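PDB 5G5G: putative xanthine dehydrogenase YAGS fad-binding subunit from Escherichia coli, which probably forms the molybdenum-binding subunit of a periplasmic aldehyde oxidase, carrying the pterin cytosine dinucleotide cofactor at which aldehydes would be oxidised. Local coordinates for residues 604-615 and 668-678; 629-638 and 694-702. One frame throughout, in Å; residues are numbered along the deposited sequence.

How the contacts relate
Contact 1 (604-615 with 668-678) and contact 2 (629-638 with 694-702) are two layers of one sheet-and-helix assembly, their centres about 13 Å apart. The chain runs from strand 602-612 into helix 619-638, and later from strand 669-674 to helix 698-710, alternating between them. The layers touch: Met-630 CE lies 3.4 Å from Met-607 CB, and Gln-670 NE2 is 3.2 Å from Thr-631 OG1, a probable hydrogen bond. Contact 1 meets the cytosine end at the backbone O of Arg-615, one of several hydrogen bonds to the cofactor, whereas in contact 2 the side chain of Leu-695 lies about 8 Å from the bound dioxothiomolybdenum(VI) ion and that of Met-632 about 7 Å from the pterin cytosine dinucleotide.

Contact 1. Residues 604-615 and 668-678; sequences VRRMLAVCAAGR and PKQEVIFLDDT. With MCN (pterin cytosine dinucleotide), chain Y.
A parallel strand pair at one edge, within this chain, of a mixed sheet, strands 602-612 and 669-674, leads into a loop that meets the cytosine of the pterin cytosine dinucleotide. The short segments run 13° apart, and the register steps evenly from Met-607 beside Gln-670 to Cys-611 beside Phe-674. Six backbone hydrogen bonds follow the parallel ladder, from Met-607 N to Lys-669 O through to Leu-675 N to Cys-611 O. On one face Leu-608 CD1 lies 3.7 Å from Glu-671 CB; on the other, Cys-611 CB sits obliquely by the Phe-674 ring, 3.8 Å from CD1. Val-672 CG1 lies over one face of that ring, offset toward its rim. Ahead of the paired residues, Pro-668 CG packs against Val-604 CG1 at 3.7 Å.

Past the ladder, Asp-677 turns its carboxylate back to the loop that follows strand 602-612: CG stands anti to the backbone N (chi1 -173°), bringing OD2 within 2.8 Å of Gly-614 N, which it accepts on its anti lone pair. The other oxygen, OD1, accepts from Gln-400 NE2. An alanine here would remove both oxygens, and is likely to leave both Gly-614 N and Gln-400 NE2 without these acceptors, and the 613-615 turn less firmly set. Beyond that turn, the cytosine amino group N4 donates to Arg-615 O at 2.9 Å, with an N-H...O angle of 163°.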
# COMPACT_ATOMS: atom_id res chain seq x y z
N VAL C 604 -8.94 -4.11 14.67
CA VAL C 604 -9.04 -2.87 15.41
C VAL C 604 -10.47 -2.39 15.45
O VAL C 604 -11.13 -2.31 14.42
CB VAL C 604 -8.13 -1.80 14.83
CG1 VAL C 604 -8.09 -0.53 15.71
CG2 VAL C 604 -6.72 -2.37 14.68
N ARG C 605 -10.92 -1.99 16.64
CA ARG C 605 -12.29 -1.56 16.87
C ARG C 605 -12.53 -0.06 16.93
O ARG C 605 -13.59 0.38 16.49
CB ARG C 605 -12.83 -2.18 18.13
CG ARG C 605 -12.99 -3.69 17.97
CD ARG C 605 -13.01 -4.42 19.30
NE ARG C 605 -14.18 -4.07 20.12
CZ ARG C 605 -15.32 -4.77 20.19
NH1 ARG C 605 -15.49 -5.87 19.50
NH2 ARG C 605 -16.28 -4.37 21.01
N ARG C 606 -11.56 0.70 17.43
CA ARG C 606 -11.68 2.13 17.59
C ARG C 606 -10.27 2.69 17.75
O ARG C 606 -9.44 2.08 18.44
CB ARG C 606 -12.51 2.40 18.84
CG ARG C 606 -12.91 3.82 19.05
CD ARG C 606 -14.03 3.84 20.11
NE ARG C 606 -13.80 3.02 21.32
CZ ARG C 606 -13.56 3.49 22.56
NH1 ARG C 606 -13.46 4.78 22.80
NH2 ARG C 606 -13.44 2.68 23.58
N MET C 607 -10.01 3.83 17.09
CA MET C 607 -8.75 4.56 17.28
C MET C 607 -9.00 6.03 17.49
O MET C 607 -9.84 6.61 16.81
CB MET C 607 -7.83 4.36 16.07
CG MET C 607 -7.57 2.92 15.72
SD MET C 607 -6.55 2.82 14.22
CE MET C 607 -4.98 3.34 14.84
N LEU C 608 -8.25 6.61 18.45
CA LEU C 608 -8.25 8.04 18.71
C LEU C 608 -6.80 8.52 18.69
O LEU C 608 -5.94 7.91 19.31
CB LEU C 608 -8.89 8.40 20.04
CG LEU C 608 -8.77 9.86 20.49
CD1 LEU C 608 -9.52 10.80 19.57
CD2 LEU C 608 -9.28 10.01 21.93
N ALA C 609 -6.53 9.60 17.98
CA ALA C 609 -5.25 10.33 18.08
C ALA C 609 -5.52 11.76 18.56
O ALA C 609 -6.33 12.47 17.96
CB ALA C 609 -4.56 10.38 16.75
N VAL C 610 -4.82 12.18 19.60
CA VAL C 610 -4.83 13.55 20.00
C VAL C 610 -3.42 14.14 19.74
O VAL C 610 -2.43 13.67 20.31
CB VAL C 610 -5.25 13.73 21.48
CG1 VAL C 610 -5.32 15.20 21.84
CG2 VAL C 610 -6.61 13.04 21.79
N CYS C 611 -3.35 15.16 18.87
CA CYS C 611 -2.10 15.71 18.39
C CYS C 611 -1.90 17.17 18.76
O CYS C 611 -2.87 17.99 18.72
CB CYS C 611 -2.10 15.61 16.87
SG CYS C 611 -2.19 13.93 16.30
N ALA C 612 -0.64 17.50 19.04
CA ALA C 612 -0.16 18.87 19.24
C ALA C 612 0.96 19.13 18.24
O ALA C 612 2.10 18.63 18.39
CB ALA C 612 0.32 19.04 20.66
N ALA C 613 0.61 19.86 17.16
CA ALA C 613 1.50 20.06 16.01
C ALA C 613 1.50 21.53 15.58
O ALA C 613 1.46 21.89 14.39
CB ALA C 613 1.04 19.14 14.89
N GLY C 614 1.59 22.41 16.55
CA GLY C 614 1.45 23.87 16.30
C GLY C 614 0.05 24.27 15.84
O GLY C 614 -0.91 23.52 15.98
N ARG C 615 -0.03 25.44 15.22
CA ARG C 615 -1.27 25.89 14.56
C ARG C 615 -1.58 24.99 13.39
O ARG C 615 -0.72 24.81 12.53
CB ARG C 615 -1.10 27.32 14.09
CG ARG C 615 -2.22 27.80 13.13
CD ARG C 615 -2.03 29.26 12.83
NE ARG C 615 -2.35 30.12 13.96
CZ ARG C 615 -1.91 31.37 14.10
NH1 ARG C 615 -1.02 31.90 13.25
NH2 ARG C 615 -2.33 32.11 15.14
N PRO C 668 -11.40 0.81 11.42
CA PRO C 668 -12.38 1.11 12.44
C PRO C 668 -12.76 2.56 12.37
O PRO C 668 -12.30 3.33 11.48
CB PRO C 668 -11.61 0.86 13.72
CG PRO C 668 -10.26 1.33 13.39
CD PRO C 668 -10.04 1.00 11.92
N LYS C 669 -13.61 2.92 13.33
CA LYS C 669 -13.84 4.32 13.63
C LYS C 669 -12.47 4.93 13.96
O LYS C 669 -11.75 4.39 14.79
CB LYS C 669 -14.79 4.39 14.82
CG LYS C 669 -15.07 5.74 15.44
CD LYS C 669 -15.99 5.49 16.64
CE LYS C 669 -15.48 6.08 17.92
NZ LYS C 669 -15.70 7.54 17.79
N GLN C 670 -12.14 6.03 13.29
CA GLN C 670 -10.88 6.79 13.54
C GLN C 670 -11.19 8.26 13.86
O GLN C 670 -11.71 9.00 13.01
CB GLN C 670 -9.96 6.70 12.36
CG GLN C 670 -9.47 5.29 12.08
CD GLN C 670 -8.66 5.20 10.77
OE1 GLN C 670 -8.96 5.86 9.75
NE2 GLN C 670 -7.67 4.35 10.79
N GLU C 671 -10.87 8.68 15.08
CA GLU C 671 -11.10 10.06 15.54
C GLU C 671 -9.79 10.78 15.78
O GLU C 671 -8.81 10.18 16.18
CB GLU C 671 -11.93 10.09 16.80
CG GLU C 671 -13.33 9.51 16.61
CD GLU C 671 -14.21 10.38 15.70
OE1 GLU C 671 -14.05 11.64 15.73
OE2 GLU C 671 -15.04 9.78 14.93
N VAL C 672 -9.77 12.05 15.45
CA VAL C 672 -8.59 12.88 15.62
C VAL C 672 -8.99 14.18 16.33
O VAL C 672 -9.99 14.79 15.96
CB VAL C 672 -7.93 13.24 14.28
CG1 VAL C 672 -6.68 14.09 14.51
CG2 VAL C 672 -7.54 12.01 13.45
N ILE C 673 -8.18 14.62 17.30
CA ILE C 673 -8.39 15.94 17.96
C ILE C 673 -7.06 16.66 17.85
O ILE C 673 -6.03 16.08 18.23
CB ILE C 673 -8.77 15.79 19.43
CG1 ILE C 673 -10.17 15.14 19.56
CG2 ILE C 673 -8.76 17.15 20.15
CD1 ILE C 673 -10.55 14.77 20.96
N PHE C 674 -7.09 17.90 17.39
CA PHE C 674 -5.91 18.75 17.39
C PHE C 674 -6.01 19.74 18.51
O PHE C 674 -6.95 20.52 18.56
CB PHE C 674 -5.75 19.49 16.08
CG PHE C 674 -5.48 18.57 14.92
CD1 PHE C 674 -4.24 17.94 14.81
CD2 PHE C 674 -6.43 18.39 13.96
CE1 PHE C 674 -3.96 17.08 13.74
CE2 PHE C 674 -6.17 17.53 12.89
CZ PHE C 674 -4.95 16.87 12.81
N LEU C 675 -5.05 19.71 19.43
CA LEU C 675 -4.94 20.78 20.40
C LEU C 675 -4.46 22.04 19.70
O LEU C 675 -3.71 21.98 18.71
CB LEU C 675 -3.93 20.39 21.50
CG LEU C 675 -4.32 19.16 22.32
CD1 LEU C 675 -3.38 18.96 23.51
CD2 LEU C 675 -5.73 19.23 22.84
N ASP C 676 -4.92 23.20 20.16
CA ASP C 676 -4.38 24.51 19.72
C ASP C 676 -2.95 24.49 20.28
O ASP C 676 -2.78 24.52 21.49
CB ASP C 676 -5.11 25.75 20.37
CG ASP C 676 -6.40 26.28 19.61
OD1 ASP C 676 -6.76 25.71 18.56
OD2 ASP C 676 -7.07 27.29 20.11
N ASP C 677 -1.95 24.44 19.46
CA ASP C 677 -0.61 24.34 19.93
C ASP C 677 0.24 25.42 19.26
O ASP C 677 1.43 25.26 19.10
CB ASP C 677 -0.16 22.94 19.59
CG ASP C 677 1.16 22.58 20.14
OD1 ASP C 677 1.34 22.76 21.39
OD2 ASP C 677 2.02 22.06 19.34
N THR C 678 -0.38 26.54 18.96
CA THR C 678 0.23 27.68 18.24
C THR C 678 1.61 27.98 18.80
O THR C 678 1.75 28.23 20.03
CB THR C 678 -0.67 28.94 18.41
OG1 THR C 678 -1.95 28.62 17.88
CG2 THR C 678 -0.13 30.12 17.69
N1 MCN Y . -0.92 20.37 7.95
C2 MCN Y . -1.89 21.38 8.38
N3 MCN Y . -1.16 22.11 9.52
C4 MCN Y . -0.02 21.89 10.15
C5 MCN Y . 0.83 20.87 9.45
C6 MCN Y . 0.33 20.16 8.48
O2 MCN Y . -2.90 21.63 7.99
N4 MCN Y . 0.45 22.48 11.19
C1' MCN Y . -1.51 19.44 7.00
C2D MCN Y . -1.62 20.08 5.56
O2' MCN Y . -2.68 19.46 4.84
C3' MCN Y . -0.32 19.68 5.06
C4D MCN Y . 0.05 18.20 5.53
O4D MCN Y . -0.67 18.29 6.85
O3' MCN Y . -0.10 19.68 3.60
C5' MCN Y . 1.36 17.74 5.81
O5' MCN Y . 2.24 18.77 6.19
PA MCN Y . 3.57 18.38 6.89
O1A MCN Y . 4.46 19.62 6.88
O2A MCN Y . 3.28 17.65 8.16
O3A MCN Y . 4.26 17.25 5.85
PB MCN Y . 5.10 17.63 4.57
O1B MCN Y . 6.51 17.80 4.92
O2B MCN Y . 4.40 18.71 3.81
O3B MCN Y . 4.84 16.32 3.74
C10 MCN Y . 5.71 15.13 3.97
C9' MCN Y . 5.08 14.08 4.81
C8' MCN Y . 6.22 12.95 5.07
S8' MCN Y . 7.79 13.39 5.47
C7' MCN Y . 5.89 11.79 4.76
S7' MCN Y . 7.07 10.45 4.79
C6' MCN Y . 4.41 11.34 4.58
C7 MCN Y . 3.53 12.61 5.01
O9' MCN Y . 3.88 13.75 4.34
N5' MCN Y . 4.29 11.19 3.03
C4A MCN Y . 2.92 11.15 2.43
N8' MCN Y . 2.14 12.32 4.60
C4B MCN Y . 1.87 11.84 3.37
N1' MCN Y . 0.54 11.73 2.97
C2' MCN Y . 0.17 11.49 1.65
N2' MCN Y . -1.02 11.37 1.28
N3' MCN Y . 1.13 10.88 0.89
C4' MCN Y . 2.51 10.84 1.05
O4' MCN Y . 3.46 10.38 0.39
O HOH W 1 -15.44 1.15 14.46
O HOH W 2 -1.93 21.03 16.91
O HOH W 3 -3.96 23.94 16.15

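Contact 2. Residues 629-638 and 694-702; sequences AMTMGMGAAL and GLCGVSAAI
Ser-699 OG donates to Gly-633 O over 2.8 Å, the one hydrogen bond between these segments. It arrives in the carbonyl plane on a lone pair, at a C=O...O angle of 120°, while Ala-637 N takes the same oxygen as its helical acceptor; two donors grip Gly-633 O. Beside it Val-698 CG1 rests 3.7 Å from Gly-633 CA, where a beta carbon on the glycine would clash. Leu-695 CD1 comes to 3.3 Å from Gly-633 N, carried there by CG lying opposite the backbone N (chi1 180°). Ala-629 CB presses on the peptide between Gly-694 and Leu-695, 3.3 Å from Leu-695 N.

The motif is a close helix crossing: the axes of segments 629-638 and 698-702 come within 8.1 Å and cross at -56°, consistent with Gly-633 and Ala-637 letting the backbones close in. Ile-702 is a knob in a hole formed by Gly-633, Met-634, Ala-637 and Leu-638: CD1 lies 3.7 Å from Met-634 CA, CG2 3.8 Å from Ala-637 CB.

In the next shell, His-589 and Val-591 of strand 584-596 support helix 698-710, and Met-359 of helix 354-372 packs on Ser-699. Toward the cofactor, Arg-350 of the molybdenum pocket touches Ala-629 and Met-632.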
# COMPACT_ATOMS: atom_id res chain seq x y z
N ALA C 629 -2.09 8.17 8.64
CA ALA C 629 -0.99 7.66 9.43
C ALA C 629 -1.43 6.58 10.42
O ALA C 629 -0.66 5.62 10.66
CB ALA C 629 -0.30 8.80 10.13
N MET C 630 -2.60 6.76 11.02
CA MET C 630 -3.23 5.72 11.87
C MET C 630 -3.37 4.39 11.10
O MET C 630 -3.00 3.32 11.62
CB MET C 630 -4.57 6.16 12.43
CG MET C 630 -4.40 7.28 13.49
SD MET C 630 -5.88 8.33 13.69
CE MET C 630 -6.92 7.23 14.58
N THR C 631 -3.84 4.47 9.86
CA THR C 631 -3.94 3.31 9.00
C THR C 631 -2.60 2.68 8.70
O THR C 631 -2.45 1.45 8.82
CB THR C 631 -4.70 3.74 7.72
OG1 THR C 631 -5.98 4.28 8.13
CG2 THR C 631 -4.84 2.54 6.82
N MET C 632 -1.58 3.48 8.38
CA MET C 632 -0.25 2.94 8.11
C MET C 632 0.37 2.31 9.38
O MET C 632 1.06 1.27 9.30
CB MET C 632 0.62 4.06 7.54
CG MET C 632 1.92 3.60 7.01
SD MET C 632 2.66 4.96 6.02
CE MET C 632 1.79 4.85 4.49
N GLY C 633 0.06 2.86 10.53
CA GLY C 633 0.45 2.27 11.80
C GLY C 633 -0.26 0.96 12.11
O GLY C 633 0.31 0.06 12.76
N MET C 634 -1.52 0.87 11.74
CA MET C 634 -2.23 -0.42 11.83
C MET C 634 -1.48 -1.46 10.99
O MET C 634 -1.32 -2.62 11.41
CB MET C 634 -3.68 -0.32 11.38
CG MET C 634 -4.53 -1.50 11.84
SD MET C 634 -6.13 -1.65 11.04
CE MET C 634 -6.86 -0.08 11.47
N GLY C 635 -1.06 -1.05 9.79
CA GLY C 635 -0.28 -1.96 8.92
C GLY C 635 0.97 -2.50 9.61
O GLY C 635 1.22 -3.72 9.68
N ALA C 636 1.74 -1.56 10.11
CA ALA C 636 2.97 -1.85 10.80
C ALA C 636 2.76 -2.72 12.00
O ALA C 636 3.60 -3.60 12.27
CB ALA C 636 3.69 -0.55 11.18
N ALA C 637 1.65 -2.52 12.70
CA ALA C 637 1.42 -3.28 13.91
C ALA C 637 0.98 -4.72 13.62
O ALA C 637 1.33 -5.63 14.41
CB ALA C 637 0.38 -2.61 14.81
N LEU C 638 0.16 -4.92 12.57
CA LEU C 638 -0.60 -6.12 12.41
C LEU C 638 -0.35 -7.01 11.23
O LEU C 638 -0.76 -8.18 11.24
CB LEU C 638 -2.09 -5.81 12.47
CG LEU C 638 -2.55 -5.19 13.77
CD1 LEU C 638 -4.02 -4.92 13.79
CD2 LEU C 638 -2.22 -6.07 14.98
N GLY C 694 1.74 11.74 13.04
CA GLY C 694 0.54 10.95 13.08
C GLY C 694 0.78 9.49 13.21
O GLY C 694 -0.09 8.77 13.71
N LEU C 695 1.89 9.02 12.62
CA LEU C 695 2.26 7.60 12.70
C LEU C 695 2.93 7.17 14.02
O LEU C 695 2.87 6.02 14.42
CB LEU C 695 3.21 7.29 11.54
CG LEU C 695 3.74 5.89 11.40
CD1 LEU C 695 2.60 4.91 11.24
CD2 LEU C 695 4.67 5.75 10.20
N CYS C 696 3.62 8.10 14.63
CA CYS C 696 4.48 7.87 15.78
C CYS C 696 3.69 7.43 16.98
O CYS C 696 2.80 8.17 17.45
CB CYS C 696 5.21 9.15 16.09
SG CYS C 696 6.40 9.62 14.76
N GLY C 697 4.01 6.23 17.48
CA GLY C 697 3.27 5.65 18.59
C GLY C 697 2.04 4.80 18.27
O GLY C 697 1.56 4.07 19.13
N VAL C 698 1.56 4.83 17.03
CA VAL C 698 0.32 4.13 16.71
C VAL C 698 0.47 2.61 16.90
O VAL C 698 -0.38 1.96 17.52
CB VAL C 698 -0.14 4.40 15.24
CG1 VAL C 698 -1.28 3.47 14.84
CG2 VAL C 698 -0.58 5.88 15.09
N SER C 699 1.53 2.06 16.35
CA SER C 699 1.68 0.61 16.35
C SER C 699 1.82 0.08 17.78
O SER C 699 1.31 -0.98 18.11
CB SER C 699 2.90 0.19 15.51
OG SER C 699 2.69 0.61 14.18
N ALA C 700 2.55 0.82 18.61
CA ALA C 700 2.67 0.35 19.99
C ALA C 700 1.36 0.47 20.75
O ALA C 700 1.07 -0.35 21.63
CB ALA C 700 3.72 1.11 20.75
N ALA C 701 0.57 1.51 20.48
CA ALA C 701 -0.76 1.56 21.12
C ALA C 701 -1.58 0.33 20.75
O ALA C 701 -2.18 -0.26 21.62
CB ALA C 701 -1.51 2.81 20.76
N ILE C 702 -1.50 -0.13 19.49
CA ILE C 702 -2.16 -1.38 19.12
C ILE C 702 -1.57 -2.61 19.85
O ILE C 702 -2.30 -3.47 20.36
CB ILE C 702 -2.11 -1.54 17.59
CG1 ILE C 702 -2.89 -0.38 16.95
CG2 ILE C 702 -2.63 -2.92 17.14
CD1 ILE C 702 -2.64 -0.29 15.46